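PDB 2QR4: peptidase M3B, oligoendopeptidase F from Enterococcus faecium, which probably cleaves short peptides as a zinc-dependent endopeptidase, as other oligoendopeptidases of family M3 do. Local coordinates for residues Pro164-Glu169 with Gly182-Ser187; Leu274-Glu277 with Tyr282-Tyr285; Lys310-Glu315 with Lys517-Gln522; Ala399-Glu404 with Ser510-Leu515. All blocks are in the same frame, centred on the assembly; numbering follows the deposited sequence. Where two conformers were deposited one is given.

Interaction 1 (Pro164-Glu169 with Gly182-Ser187); sequences PTIEGE and GQLLES
Ile166 and Leu184 reach toward each other and meet tip to tip, CD1 of Ile166 lying 4.0 Å from CD1 of Leu184. In Ile166 both N and C of the backbone flank CG1 (chi1 62°), and from there the extended branch leads off the hairpin strand 165-167 toward the last turn of helix 178-185. Leu176, just after strand 173-175, touches both side chains, and Val192 and Ala196 of helix 190-206 add to the apolar surround of Leu184. A second bridge starts at Glu169, which was deposited in two conformers, so that what follows holds for one of them. Its CB points toward segment 182-187 without touching it. Next along the chain, CG of Glu169 comes within 3.8 Å of Ser187 OG, and after a bend at chi2 the carboxylate turns its OE1 to the serine. At this tip, OE1 of Glu169 is 3.1 Å from Ser187 OG, while OE2 of Glu169 stands farther back, 3.7 Å from that OG. The hydroxyl-carboxylate bond is weak, and the hydroxyl proton has another acceptor within reach. The firmer polar partner of Ser187 OG is the backbone N of Asp189. Methyl contact is therefore the steadier tie between hairpin and helix; the polar bridge at the solvent-exposed Glu169 is weak, and its presence stays uncertain because the glutamate has another conformer.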
loop_
_atom_site.group_PDB
_atom_site.type_symbol
_atom_site.label_atom_id
_atom_site.label_comp_id
_atom_site.label_asym_id
_atom_site.label_seq_id
_atom_site.Cartn_x
_atom_site.Cartn_y
_atom_site.Cartn_z
ATOM N N PRO A 164 -4.858 24.060 5.053
ATOM C CA PRO A 164 -4.434 25.369 5.510
ATOM C C PRO A 164 -5.549 26.113 6.238
ATOM O O PRO A 164 -6.687 25.655 6.291
ATOM C CB PRO A 164 -4.033 26.110 4.215
ATOM C CG PRO A 164 -4.316 25.188 3.082
ATOM C CD PRO A 164 -5.117 24.023 3.604
ATOM N N THR A 165 -5.176 27.247 6.810
ATOM C CA THR A 165 -6.077 28.216 7.400
ATOM C C THR A 165 -6.646 29.124 6.312
ATOM O O THR A 165 -5.960 29.449 5.349
ATOM C CB THR A 165 -5.260 29.081 8.401
ATOM O OG1 THR A 165 -5.504 28.629 9.735
ATOM C CG2 THR A 165 -5.584 30.559 8.281
ATOM N N ILE A 166 -7.891 29.549 6.467
ATOM C CA ILE A 166 -8.440 30.581 5.601
ATOM C C ILE A 166 -9.037 31.690 6.459
ATOM O O ILE A 166 -9.106 31.559 7.680
ATOM C CB ILE A 166 -9.562 30.024 4.700
ATOM C CG1 ILE A 166 -10.723 29.511 5.563
ATOM C CG2 ILE A 166 -9.023 28.934 3.788
ATOM C CD1 ILE A 166 -11.989 29.179 4.804
ATOM N N GLU A 167 -9.474 32.775 5.822
ATOM C CA GLU A 167 -10.305 33.764 6.508
ATOM C C GLU A 167 -11.748 33.318 6.387
ATOM O O GLU A 167 -12.228 33.073 5.282
ATOM C CB GLU A 167 -10.156 35.165 5.902
ATOM C CG GLU A 167 -10.817 36.245 6.768
ATOM C CD GLU A 167 -11.130 37.539 6.020
ATOM O OE1 GLU A 167 -12.127 38.199 6.382
ATOM O OE2 GLU A 167 -10.390 37.895 5.079
ATOM N N GLY A 168 -12.441 33.224 7.517
ATOM C CA GLY A 168 -13.793 32.675 7.541
ATOM C C GLY A 168 -14.950 33.630 7.280
ATOM O O GLY A 168 -14.785 34.685 6.666
ATOM N N GLU A 169 -16.143 33.261 7.737
ATOM C CA GLU A 169 -17.345 34.033 7.411
ATOM C C GLU A 169 -17.430 35.376 8.133
ATOM O O GLU A 169 -17.910 36.361 7.569
ATOM C CB GLU A 169 -18.615 33.217 7.669
ATOM C CG GLU A 169 -18.899 32.166 6.613
ATOM C CD GLU A 169 -20.379 32.032 6.331
ATOM O OE1 GLU A 169 -20.858 30.897 6.149
ATOM O OE2 GLU A 169 -21.064 33.067 6.294
ATOM N N GLY A 182 -17.460 20.917 4.023
ATOM C CA GLY A 182 -18.823 20.954 3.484
ATOM C C GLY A 182 -19.652 22.158 3.896
ATOM O O GLY A 182 -20.395 22.703 3.092
ATOM N N GLN A 183 -19.540 22.577 5.151
ATOM C CA GLN A 183 -20.258 23.767 5.601
ATOM C C GLN A 183 -19.768 24.944 4.799
ATOM O O GLN A 183 -20.559 25.753 4.317
ATOM C CB GLN A 183 -19.983 24.085 7.072
ATOM C CG GLN A 183 -20.506 23.095 8.090
ATOM C CD GLN A 183 -20.373 23.647 9.504
ATOM O OE1 GLN A 183 -19.359 24.268 9.844
ATOM N NE2 GLN A 183 -21.404 23.443 10.328
ATOM N N LEU A 184 -18.444 25.046 4.689
ATOM C CA LEU A 184 -17.816 26.178 4.027
ATOM C C LEU A 184 -18.148 26.228 2.533
ATOM O O LEU A 184 -18.303 27.310 1.977
ATOM C CB LEU A 184 -16.312 26.189 4.267
ATOM C CG LEU A 184 -15.885 26.410 5.721
ATOM C CD1 LEU A 184 -14.397 26.212 5.851
ATOM C CD2 LEU A 184 -16.251 27.776 6.205
ATOM N N LEU A 185 -18.290 25.067 1.891
ATOM C CA LEU A 185 -18.681 25.039 0.478
ATOM C C LEU A 185 -20.126 25.490 0.252
ATOM O O LEU A 185 -20.523 25.747 -0.883
ATOM C CB LEU A 185 -18.429 23.663 -0.159
ATOM C CG LEU A 185 -17.140 23.580 -0.975
ATOM C CD1 LEU A 185 -17.273 24.293 -2.303
ATOM C CD2 LEU A 185 -16.014 24.209 -0.204
ATOM N N GLU A 186 -20.902 25.605 1.327
ATOM C CA GLU A 186 -22.313 25.972 1.207
ATOM C C GLU A 186 -22.541 27.423 1.563
ATOM O O GLU A 186 -23.647 27.933 1.435
ATOM C CB GLU A 186 -23.180 25.098 2.109
ATOM C CG GLU A 186 -23.198 23.618 1.714
ATOM C CD GLU A 186 -23.962 22.749 2.713
ATOM O OE1 GLU A 186 -24.445 23.288 3.736
ATOM O OE2 GLU A 186 -24.072 21.528 2.476
ATOM N N SER A 187 -21.490 28.085 2.019
ATOM C CA SER A 187 -21.615 29.442 2.524
ATOM C C SER A 187 -22.165 30.382 1.453
ATOM O O SER A 187 -21.891 30.220 0.261
ATOM C CB SER A 187 -20.252 29.932 3.022
ATOM O OG SER A 187 -20.241 31.343 3.152
#

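Interaction 2 (Leu274-Glu277 with Tyr282-Tyr285); sequences LEVE and YDLY
Leu274 lays its CD1 methyl against Asp283, a van der Waals contact with both the backbone carbonyl and CB. CD1 of Leu274 is 3.6 Å from the carbonyl oxygen of Asp283 and 4.0 Å from CB of Asp283, the two side chains meeting at a slant. The leucine CG stands beside its own backbone N (chi1 -70°), which directs the branch at the 3-10 turn. Val276 adds a looser van der Waals contact, its CG2 lying 4.5 Å from OD2 of Asp283. No hydrogen bond links the two segments; the polar work is done by other partners. The Asp283 carboxylate forms salt bridges with Arg193 through OD1 and with Arg190 through OD2, and OD2 also accepts the backbone N-H of His280. Both carboxylate oxygens are thus held, which probably fixes the rotation of the group, while the backbone turns CB toward Leu274. Backbone shape makes the approach possible: Glu275, the first residue beyond helix 260-274, has a positive phi (69°) and breaks the helical path. What results is a short loop folded back over the C-terminal end of its own helix, tied by the aspartate to helix 190-206 in the mainly helical body of an M3 peptidase.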
loop_
_atom_site.group_PDB
_atom_site.type_symbol
_atom_site.label_atom_id
_atom_site.label_comp_id
_atom_site.label_asym_id
_atom_site.label_seq_id
_atom_site.Cartn_x
_atom_site.Cartn_y
_atom_site.Cartn_z
ATOM N N LEU A 274 -27.543 32.366 -9.558
ATOM C CA LEU A 274 -26.474 32.983 -8.768
ATOM C C LEU A 274 -26.047 34.329 -9.333
ATOM O O LEU A 274 -25.566 35.181 -8.597
ATOM C CB LEU A 274 -25.243 32.065 -8.664
ATOM C CG LEU A 274 -25.487 30.840 -7.790
ATOM C CD1 LEU A 274 -24.294 29.947 -7.802
ATOM C CD2 LEU A 274 -25.850 31.257 -6.362
ATOM N N GLU A 275 -26.205 34.500 -10.642
ATOM C CA GLU A 275 -25.917 35.772 -11.303
ATOM C C GLU A 275 -24.433 36.083 -11.325
ATOM O O GLU A 275 -24.047 37.250 -11.429
ATOM C CB GLU A 275 -26.656 36.926 -10.623
ATOM C CG GLU A 275 -28.167 36.895 -10.788
ATOM C CD GLU A 275 -28.836 38.160 -10.264
ATOM O OE1 GLU A 275 -28.787 38.400 -9.037
ATOM O OE2 GLU A 275 -29.402 38.915 -11.082
ATOM N N VAL A 276 -23.607 35.047 -11.213
ATOM C CA VAL A 276 -22.153 35.211 -11.263
ATOM C C VAL A 276 -21.661 35.251 -12.707
ATOM O O VAL A 276 -22.282 34.677 -13.600
ATOM C CB VAL A 276 -21.431 34.094 -10.488
ATOM C CG1 VAL A 276 -21.646 34.276 -8.982
ATOM C CG2 VAL A 276 -21.927 32.721 -10.941
ATOM N N GLU A 277 -20.559 35.956 -12.932
ATOM C CA GLU A 277 -19.974 36.067 -14.267
ATOM C C GLU A 277 -19.578 34.686 -14.764
ATOM O O GLU A 277 -19.798 34.351 -15.917
ATOM C CB GLU A 277 -18.754 37.003 -14.256
ATOM C CG GLU A 277 -18.177 37.306 -15.628
ATOM C CD GLU A 277 -19.164 38.025 -16.529
ATOM O OE1 GLU A 277 -20.025 38.765 -16.001
ATOM O OE2 GLU A 277 -19.085 37.854 -17.768
ATOM N N TYR A 282 -16.761 25.470 -7.115
ATOM C CA TYR A 282 -17.032 25.915 -5.743
ATOM C C TYR A 282 -18.325 26.718 -5.605
ATOM O O TYR A 282 -18.595 27.305 -4.550
ATOM C CB TYR A 282 -15.844 26.687 -5.163
ATOM C CG TYR A 282 -15.362 27.853 -5.998
ATOM C CD1 TYR A 282 -16.079 29.048 -6.051
ATOM C CD2 TYR A 282 -14.173 27.771 -6.711
ATOM C CE1 TYR A 282 -15.616 30.135 -6.812
ATOM C CE2 TYR A 282 -13.701 28.845 -7.470
ATOM C CZ TYR A 282 -14.423 30.020 -7.519
ATOM O OH TYR A 282 -13.949 31.066 -8.285
ATOM N N ASP A 283 -19.127 26.743 -6.668
ATOM C CA ASP A 283 -20.449 27.382 -6.606
ATOM C C ASP A 283 -21.622 26.403 -6.669
ATOM O O ASP A 283 -22.774 26.837 -6.682
ATOM C CB ASP A 283 -20.619 28.385 -7.754
ATOM C CG ASP A 283 -19.670 29.557 -7.657
ATOM O OD1 ASP A 283 -19.447 30.056 -6.525
ATOM O OD2 ASP A 283 -19.155 29.977 -8.720
ATOM N N LEU A 284 -21.353 25.099 -6.736
ATOM C CA LEU A 284 -22.430 24.142 -7.043
ATOM C C LEU A 284 -23.182 23.604 -5.830
ATOM O O LEU A 284 -24.195 22.925 -5.988
ATOM C CB LEU A 284 -21.913 22.958 -7.878
ATOM C CG LEU A 284 -21.149 23.255 -9.172
ATOM C CD1 LEU A 284 -20.998 21.996 -9.998
ATOM C CD2 LEU A 284 -21.821 24.334 -9.988
ATOM N N TYR A 285 -22.705 23.897 -4.624
ATOM C CA TYR A 285 -23.304 23.285 -3.429
ATOM C C TYR A 285 -23.952 24.295 -2.519
ATOM O O TYR A 285 -24.432 23.947 -1.452
ATOM C CB TYR A 285 -22.261 22.461 -2.662
ATOM C CG TYR A 285 -21.557 21.472 -3.554
ATOM C CD1 TYR A 285 -20.402 21.826 -4.244
ATOM C CD2 TYR A 285 -22.056 20.183 -3.727
ATOM C CE1 TYR A 285 -19.749 20.919 -5.071
ATOM C CE2 TYR A 285 -21.417 19.269 -4.556
ATOM C CZ TYR A 285 -20.267 19.640 -5.223
ATOM O OH TYR A 285 -19.637 18.739 -6.047
#

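Interaction 3 (Lys310-Glu315 with Lys517-Gln522); sequences KPMGEE and KKILNQ
Ile519 uses both of its branches against the turn at Pro311 and Met312. With CG2 anti to the backbone N and CG1 beside it (chi1 -64°), the isoleucine sends one methyl to each residue. CG2 of Ile519 rests 3.5 Å from the carbonyl oxygen of Pro311 and 4.1 Å from CB of Pro311. The longer branch continues past the proline, where CD1 of Ile519 meets SE of Met312 at 4.1 Å. Met312, modelled as selenomethionine, has its CB directed away from the helix, yet its chain doubles round at chi2 (-54°) and again at chi3 (-34°), and this hook carries the selenium back to cross the isoleucine at a slant. Beside this pair, CG of Pro311 is 4.2 Å from CD2 of Leu520. The CB-CG edge of the proline ring thus meets two successive residues, CB against Ile519 and CG against Leu520. Helix 503-520 ends here in a Schellman motif with Gln522 as its C-prime residue, and the Gln522 N to Ile519 O bond of 2.8 Å helps close the turn that presents both side chains. Tyr530 and Leu527 of helix 526-536 also pack on Ile519, while Ile406 and Glu409 of helix 394-414 touch Met312 and Leu520 respectively. Across the two segments no hydrogen bond or salt bridge forms, so cohesion is mainly van der Waals and probably hydrophobic, with one methyl also touching the carbonyl oxygen of Pro311 and the bends of the selenomethionine bringing SE to the isoleucine tip.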
loop_
_atom_site.group_PDB
_atom_site.type_symbol
_atom_site.label_atom_id
_atom_site.label_comp_id
_atom_site.label_asym_id
_atom_site.label_seq_id
_atom_site.Cartn_x
_atom_site.Cartn_y
_atom_site.Cartn_z
ATOM N N LYS A 310 -50.471 8.003 1.003
ATOM C CA LYS A 310 -51.726 7.288 0.757
ATOM C C LYS A 310 -51.696 6.334 -0.457
ATOM O O LYS A 310 -52.198 5.211 -0.362
ATOM C CB LYS A 310 -52.910 8.260 0.666
ATOM C CG LYS A 310 -54.272 7.593 0.833
ATOM C CD LYS A 310 -55.386 8.623 0.974
ATOM C CE LYS A 310 -55.134 9.562 2.154
ATOM N NZ LYS A 310 -56.165 10.636 2.265
ATOM N N PRO A 311 -51.117 6.774 -1.596
ATOM C CA PRO A 311 -50.998 5.899 -2.771
ATOM C C PRO A 311 -50.335 4.555 -2.456
ATOM O O PRO A 311 -50.469 3.606 -3.228
ATOM C CB PRO A 311 -50.108 6.709 -3.722
ATOM C CG PRO A 311 -50.352 8.120 -3.355
ATOM C CD PRO A 311 -50.566 8.116 -1.863
HETATM N N MSE A 312 -49.624 4.486 -1.334
HETATM C CA MSE A 312 -49.058 3.235 -0.847
HETATM C C MSE A 312 -50.132 2.226 -0.445
HETATM O O MSE A 312 -49.872 1.027 -0.402
HETATM C CB MSE A 312 -48.137 3.492 0.347
HETATM C CG MSE A 312 -46.883 4.291 0.035
HETATM SE SE MSE A 312 -45.835 3.525 -1.418
HETATM C CE MSE A 312 -46.175 1.629 -1.096
ATOM N N GLY A 313 -51.327 2.717 -0.130
ATOM C CA GLY A 313 -52.473 1.847 0.136
ATOM C C GLY A 313 -52.650 1.413 1.582
ATOM O O GLY A 313 -51.787 1.666 2.425
ATOM N N GLU A 314 -53.772 0.741 1.852
ATOM C CA GLU A 314 -54.149 0.313 3.207
ATOM C C GLU A 314 -53.072 -0.500 3.932
ATOM O O GLU A 314 -52.605 -0.093 5.000
ATOM C CB GLU A 314 -55.475 -0.460 3.191
ATOM C CG GLU A 314 -56.721 0.397 3.422
ATOM N N GLU A 315 -52.687 -1.644 3.365
ATOM C CA GLU A 315 -51.643 -2.472 3.969
ATOM C C GLU A 315 -50.448 -1.643 4.454
ATOM O O GLU A 315 -50.124 -1.651 5.647
ATOM C CB GLU A 315 -51.162 -3.555 2.995
ATOM C CG GLU A 315 -51.785 -4.927 3.213
ATOM C CD GLU A 315 -50.819 -6.064 2.893
ATOM O OE1 GLU A 315 -51.222 -7.026 2.204
ATOM O OE2 GLU A 315 -49.652 -6.000 3.334
ATOM N N LYS A 517 -43.367 6.000 -9.982
ATOM C CA LYS A 517 -44.166 6.367 -11.150
ATOM C C LYS A 517 -45.212 5.298 -11.471
ATOM O O LYS A 517 -46.307 5.618 -11.919
ATOM C CB LYS A 517 -43.269 6.654 -12.355
ATOM C CG LYS A 517 -43.937 7.464 -13.472
ATOM C CD LYS A 517 -44.521 6.564 -14.559
ATOM C CE LYS A 517 -43.431 5.762 -15.261
ATOM N NZ LYS A 517 -43.886 5.216 -16.568
ATOM N N LYS A 518 -44.890 4.035 -11.216
ATOM C CA LYS A 518 -45.875 2.963 -11.383
ATOM C C LYS A 518 -46.950 3.030 -10.311
ATOM O O LYS A 518 -48.119 2.707 -10.570
ATOM C CB LYS A 518 -45.216 1.578 -11.354
ATOM C CG LYS A 518 -44.502 1.212 -12.634
ATOM C CD LYS A 518 -43.886 -0.176 -12.566
ATOM C CE LYS A 518 -43.090 -0.460 -13.840
ATOM N NZ LYS A 518 -42.108 0.636 -14.146
ATOM N N ILE A 519 -46.557 3.419 -9.101
ATOM C CA ILE A 519 -47.522 3.505 -8.018
ATOM C C ILE A 519 -48.412 4.728 -8.228
ATOM O O ILE A 519 -49.646 4.616 -8.212
ATOM C CB ILE A 519 -46.858 3.566 -6.638
ATOM C CG1 ILE A 519 -46.098 2.278 -6.351
ATOM C CG2 ILE A 519 -47.914 3.782 -5.555
ATOM C CD1 ILE A 519 -45.016 2.442 -5.302
ATOM N N LEU A 520 -47.795 5.884 -8.463
ATOM C CA LEU A 520 -48.568 7.125 -8.561
ATOM C C LEU A 520 -49.576 7.147 -9.710
ATOM O O LEU A 520 -50.408 8.043 -9.785
ATOM C CB LEU A 520 -47.656 8.343 -8.648
ATOM C CG LEU A 520 -46.899 8.655 -7.361
ATOM C CD1 LEU A 520 -45.665 9.467 -7.661
ATOM C CD2 LEU A 520 -47.789 9.376 -6.381
ATOM N N ASN A 521 -49.504 6.171 -10.607
ATOM C CA ASN A 521 -50.453 6.129 -11.715
ATOM C C ASN A 521 -51.350 4.904 -11.618
ATOM O O ASN A 521 -52.043 4.562 -12.570
ATOM C CB ASN A 521 -49.736 6.178 -13.072
ATOM C CG ASN A 521 -48.876 7.435 -13.248
ATOM O OD1 ASN A 521 -47.940 7.448 -14.049
ATOM N ND2 ASN A 521 -49.191 8.489 -12.501
ATOM N N GLN A 522 -51.345 4.270 -10.449
ATOM C CA GLN A 522 -52.071 3.017 -10.220
ATOM C C GLN A 522 -51.993 2.096 -11.425
ATOM O O GLN A 522 -53.012 1.717 -11.994
ATOM C CB GLN A 522 -53.546 3.246 -9.866
ATOM C CG GLN A 522 -53.844 4.452 -8.997
ATOM C CD GLN A 522 -54.513 5.567 -9.779
ATOM O OE1 GLN A 522 -54.124 5.868 -10.906
ATOM N NE2 GLN A 522 -55.527 6.183 -9.187
#

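Interaction 4 (Ala399-Glu404 with Ser510-Leu515); sequences ASTTNE and SAASAL
Helices 394-414 and 503-520 cross in a buried part of the M3 peptidase fold, where Ala512 packs against Thr401 and Thr402. The short segments run in broadly the same direction at a crossing angle of -51°, close to a common value for ridges-into-grooves packing, and their axes approach to 8.3 Å. Such closeness depends on small side chains. CB of Ala512 lies 3.6 Å from CB of Thr401 and 3.7 Å from CG2 of Thr401, so the alanine methyl sits alongside the apolar flank of that threonine. The same CB of Ala512 is 3.6 Å from OG1 of Thr402, meeting the second threonine on its hydroxyl side. One turn further along, CB of Leu515 approaches OG1 of Thr402 at 4.3 Å. Neither hydroxyl bonds across the interface. Each threonine instead keeps OG1 beside its own backbone N (chi1 -48° for Thr401), from where the hydroxyl turns back along the helix: Thr401 OG1 bonds the carbonyl oxygen of Glu397 and Thr402 OG1 that of Ile398. These intrahelical bonds satisfy polar atoms in a mainly buried interface, even where OG1 of Thr402 itself lies against the alanine. Tyr530 of helix 526-536 touches both Thr402 and Leu515. On another flank of helix 394-414, Ser400 bonds the carbonyl oxygen of His369 and touches His373. Those histidines have the spacing of the HExxH sequence, the zinc-binding signature of M3 peptidases, and in this family a glutamate on a following helix, probably Glu397 here, completes the metal site; the crossing is consistent with a second-shell layer of that helical zinc-peptidase fold.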
loop_
_atom_site.group_PDB
_atom_site.type_symbol
_atom_site.label_atom_id
_atom_site.label_comp_id
_atom_site.label_asym_id
_atom_site.label_seq_id
_atom_site.Cartn_x
_atom_site.Cartn_y
_atom_site.Cartn_z
ATOM N N ALA A 399 -36.593 1.714 -0.925
ATOM C CA ALA A 399 -37.850 1.886 -0.192
ATOM C C ALA A 399 -37.937 3.278 0.413
ATOM O O ALA A 399 -39.021 3.777 0.696
ATOM C CB ALA A 399 -37.995 0.832 0.888
ATOM N N SER A 400 -36.776 3.891 0.595
ATOM C CA SER A 400 -36.666 5.221 1.150
ATOM C C SER A 400 -36.847 6.273 0.069
ATOM O O SER A 400 -37.657 7.191 0.210
ATOM C CB SER A 400 -35.292 5.391 1.807
ATOM O OG SER A 400 -35.260 4.727 3.060
ATOM N N THR A 401 -36.081 6.134 -1.005
ATOM C CA THR A 401 -36.127 7.067 -2.125
ATOM C C THR A 401 -37.507 7.056 -2.777
ATOM O O THR A 401 -38.004 8.096 -3.188
ATOM C CB THR A 401 -35.044 6.720 -3.153
ATOM O OG1 THR A 401 -33.806 6.520 -2.468
ATOM C CG2 THR A 401 -34.865 7.829 -4.198
ATOM N N THR A 402 -38.134 5.883 -2.851
ATOM C CA THR A 402 -39.441 5.771 -3.468
ATOM C C THR A 402 -40.408 6.647 -2.697
ATOM O O THR A 402 -41.207 7.375 -3.290
ATOM C CB THR A 402 -39.950 4.316 -3.471
ATOM O OG1 THR A 402 -39.001 3.481 -4.133
ATOM C CG2 THR A 402 -41.281 4.198 -4.197
ATOM N N ASN A 403 -40.332 6.572 -1.371
ATOM C CA ASN A 403 -41.180 7.383 -0.499
ATOM C C ASN A 403 -40.978 8.889 -0.715
ATOM O O ASN A 403 -41.940 9.640 -0.822
ATOM C CB ASN A 403 -40.950 6.998 0.965
ATOM C CG ASN A 403 -41.717 5.739 1.369
ATOM O OD1 ASN A 403 -42.401 5.123 0.555
ATOM N ND2 ASN A 403 -41.616 5.366 2.637
ATOM N N GLU A 404 -39.723 9.316 -0.800
ATOM C CA GLU A 404 -39.392 10.703 -1.095
ATOM C C GLU A 404 -39.990 11.127 -2.439
ATOM O O GLU A 404 -40.557 12.227 -2.578
ATOM C CB GLU A 404 -37.875 10.895 -1.115
ATOM C CG GLU A 404 -37.258 11.299 0.223
ATOM C CD GLU A 404 -35.805 11.780 0.078
ATOM O OE1 GLU A 404 -35.037 11.151 -0.687
ATOM O OE2 GLU A 404 -35.430 12.786 0.727
ATOM N N SER A 510 -32.729 5.496 -9.952
ATOM C CA SER A 510 -33.554 5.319 -11.136
ATOM C C SER A 510 -34.645 4.287 -10.890
ATOM O O SER A 510 -35.796 4.497 -11.275
ATOM C CB SER A 510 -32.693 4.932 -12.340
ATOM O OG SER A 510 -31.872 6.026 -12.708
ATOM N N ALA A 511 -34.294 3.187 -10.228
ATOM C CA ALA A 511 -35.292 2.171 -9.910
ATOM C C ALA A 511 -36.354 2.778 -9.011
ATOM O O ALA A 511 -37.558 2.636 -9.265
ATOM C CB ALA A 511 -34.666 0.949 -9.261
ATOM N N ALA A 512 -35.922 3.484 -7.972
ATOM C CA ALA A 512 -36.895 4.099 -7.099
ATOM C C ALA A 512 -37.840 4.973 -7.939
ATOM O O ALA A 512 -39.064 4.908 -7.785
ATOM C CB ALA A 512 -36.221 4.896 -6.015
ATOM N N SER A 513 -37.274 5.763 -8.847
ATOM C CA SER A 513 -38.088 6.627 -9.708
ATOM C C SER A 513 -39.124 5.867 -10.539
ATOM O O SER A 513 -40.266 6.302 -10.647
ATOM C CB SER A 513 -37.214 7.489 -10.618
ATOM O OG SER A 513 -38.033 8.249 -11.492
ATOM N N ALA A 514 -38.721 4.736 -11.111
ATOM C CA ALA A 514 -39.629 3.871 -11.881
ATOM C C ALA A 514 -40.727 3.255 -11.016
ATOM O O ALA A 514 -41.861 3.058 -11.468
ATOM C CB ALA A 514 -38.845 2.762 -12.575
ATOM N N LEU A 515 -40.382 2.935 -9.776
ATOM C CA LEU A 515 -41.343 2.352 -8.854
ATOM C C LEU A 515 -42.379 3.360 -8.342
ATOM O O LEU A 515 -43.542 3.018 -8.181
ATOM C CB LEU A 515 -40.617 1.672 -7.692
ATOM C CG LEU A 515 -39.986 0.327 -8.038
ATOM C CD1 LEU A 515 -39.187 -0.197 -6.862
ATOM C CD2 LEU A 515 -41.084 -0.687 -8.461
#

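In the fold
The contacts form two neighbouring pairs. Interactions 1 and 2, with centres 15 Å apart, touch where CD1 of Leu185 packs 3.8 Å from CA of Tyr282, and Arg193 of helix 190-206 binds residues of both. Interactions 3 and 4 share helix 503-520 and lie 12 Å apart between centres; CD1 of Ile519 is 4.3 Å from CG2 of Thr402, so the two contacts adjoin, with interaction 4 nested in the loop that interaction 3 closes. Between the pairs, centres stand 30 to 44 Å apart. Interaction 4, nearest the centre of the chain, adjoins the helix bearing His369 and His373 of the probable zinc site.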